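PDB 6DJ8: beta sliding clamp from Borrelia burgdorferi, which probably encircles DNA as a ring-shaped head-to-tail homodimer and tethers DNA polymerases and other proteins to it for processive synthesis. Local coordinates for residues N178-V183 / N264-K269. Sequence-based numbering, arbitrary orientation.
Sequences NVLNGV and NYPDYK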
# COMPACT_ATOMS: atom_id res chain seq x y z
N ASN A 178 27.18 -13.76 -7.80
CA ASN A 178 26.96 -14.98 -7.03
C ASN A 178 27.51 -14.86 -5.62
O ASN A 178 26.80 -15.14 -4.64
CB ASN A 178 27.57 -16.17 -7.76
N VAL A 179 28.77 -14.46 -5.47
CA VAL A 179 29.38 -14.57 -4.15
C VAL A 179 28.79 -13.55 -3.19
O VAL A 179 28.40 -13.88 -2.07
CB VAL A 179 30.91 -14.45 -4.26
CG1 VAL A 179 31.52 -14.31 -2.90
CG2 VAL A 179 31.47 -15.68 -4.98
N LEU A 180 28.70 -12.29 -3.61
CA LEU A 180 28.26 -11.25 -2.69
C LEU A 180 26.78 -11.39 -2.34
O LEU A 180 26.34 -10.80 -1.34
CB LEU A 180 28.52 -9.87 -3.31
CG LEU A 180 30.02 -9.61 -3.49
CD1 LEU A 180 30.28 -8.17 -3.86
CD2 LEU A 180 30.80 -10.00 -2.23
N ASN A 181 26.01 -12.14 -3.12
CA ASN A 181 24.61 -12.38 -2.79
C ASN A 181 24.45 -13.42 -1.70
O ASN A 181 23.35 -13.59 -1.16
CB ASN A 181 23.84 -12.81 -4.05
CG ASN A 181 22.37 -13.12 -3.78
OD1 ASN A 181 21.97 -14.28 -3.77
ND2 ASN A 181 21.58 -12.09 -3.53
N GLY A 182 25.54 -14.06 -1.28
CA GLY A 182 25.48 -15.07 -0.25
C GLY A 182 25.84 -14.52 1.12
O GLY A 182 26.48 -13.48 1.26
N VAL A 183 25.40 -15.25 2.14
CA VAL A 183 25.81 -15.02 3.52
C VAL A 183 26.97 -15.97 3.78
O VAL A 183 26.87 -17.17 3.49
CB VAL A 183 24.65 -15.28 4.49
CG1 VAL A 183 25.13 -15.14 5.91
CG2 VAL A 183 23.49 -14.32 4.19
N ASN A 264 34.81 -18.49 -3.64
CA ASN A 264 35.71 -18.04 -2.59
C ASN A 264 35.23 -16.68 -2.10
O ASN A 264 35.25 -15.70 -2.85
CB ASN A 264 37.14 -17.97 -3.11
CG ASN A 264 37.74 -19.34 -3.36
OD1 ASN A 264 37.65 -20.23 -2.51
ND2 ASN A 264 38.35 -19.53 -4.53
N TYR A 265 34.78 -16.63 -0.85
CA TYR A 265 34.31 -15.36 -0.33
C TYR A 265 35.50 -14.42 -0.15
O TYR A 265 36.61 -14.87 0.15
CB TYR A 265 33.56 -15.56 0.99
CG TYR A 265 32.61 -14.42 1.31
CD1 TYR A 265 31.37 -14.31 0.69
CD2 TYR A 265 32.97 -13.45 2.23
CE1 TYR A 265 30.51 -13.26 1.00
CE2 TYR A 265 32.14 -12.43 2.54
CZ TYR A 265 30.90 -12.32 1.92
OH TYR A 265 30.10 -11.28 2.25
N PRO A 266 35.32 -13.12 -0.38
CA PRO A 266 36.46 -12.19 -0.24
C PRO A 266 37.01 -12.15 1.18
O PRO A 266 36.34 -12.50 2.15
CB PRO A 266 35.86 -10.83 -0.64
CG PRO A 266 34.69 -11.17 -1.53
CD PRO A 266 34.14 -12.43 -0.91
N ASP A 267 38.26 -11.67 1.28
CA ASP A 267 38.98 -11.52 2.54
C ASP A 267 38.43 -10.33 3.34
O ASP A 267 39.04 -9.26 3.43
CB ASP A 267 40.48 -11.35 2.27
CG ASP A 267 41.30 -11.23 3.54
OD1 ASP A 267 40.74 -11.37 4.64
OD2 ASP A 267 42.52 -10.96 3.43
N TYR A 268 37.25 -10.53 3.94
CA TYR A 268 36.62 -9.48 4.74
C TYR A 268 37.48 -9.08 5.94
O TYR A 268 37.42 -7.92 6.38
CB TYR A 268 35.24 -9.95 5.23
CG TYR A 268 35.32 -10.90 6.41
CD1 TYR A 268 35.48 -12.26 6.21
CD2 TYR A 268 35.26 -10.42 7.72
CE1 TYR A 268 35.57 -13.13 7.27
CE2 TYR A 268 35.36 -11.28 8.79
CZ TYR A 268 35.52 -12.64 8.57
OH TYR A 268 35.62 -13.50 9.64
N LYS A 269 38.26 -10.02 6.49
CA LYS A 269 39.05 -9.74 7.68
C LYS A 269 40.00 -8.58 7.47
O LYS A 269 40.26 -7.81 8.39
CB LYS A 269 39.87 -10.98 8.09
O HOH W 1 27.66 -11.09 0.85
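Val-179 and Tyr-265 bring the two backbones closest, their CA atoms 6.3 Å apart, where a type I beta turn from Val-179 to Gly-182 meets the extended run through Tyr-265 and Pro-266. No direct hydrogen bond joins the segments; apolar side chains and one water do so. Val-179 carries the packing with a single branch: CG1, set anti to the backbone N (chi1 170°), lies 3.6 Å from Tyr-265 CD1, approaching the ring obliquely, and 3.8 Å from Pro-266 CD. The beta branch puts this methyl close to the backbone, where the turn passes near both neighbours. Farther along the turn, Leu-180 reaches across with its longer chain, CD2 coming 4.1 Å from Pro-266 CG. The proline is compact and rigid, and its CD also lies over one face of the Tyr-265 ring, offset toward the rim. Tyr-265 combines an apolar ring for Val-179 with a polar end: Tyr-265 OH lies 2.8 Å from the oxygen of a water in the ring plane. This water's oxygen is 2.6 Å from Leu-180 O and 2.7 Å from Gly-182 O, so it ties the phenol to the backbone of the turn. The turn is closed by a hydrogen bond from Gly-182 N to Val-179 O, and Gly-182 opens strand 182-187. Tyr-184 on that strand stacks with Tyr-265, and Thr-198 touches both Tyr-265 and Leu-180. Pro-266 and Asp-267 also pack against the bound natural-product peptide, which probably occupies the pocket between central and C-terminal domains where sliding clamps bind their polymerase partners.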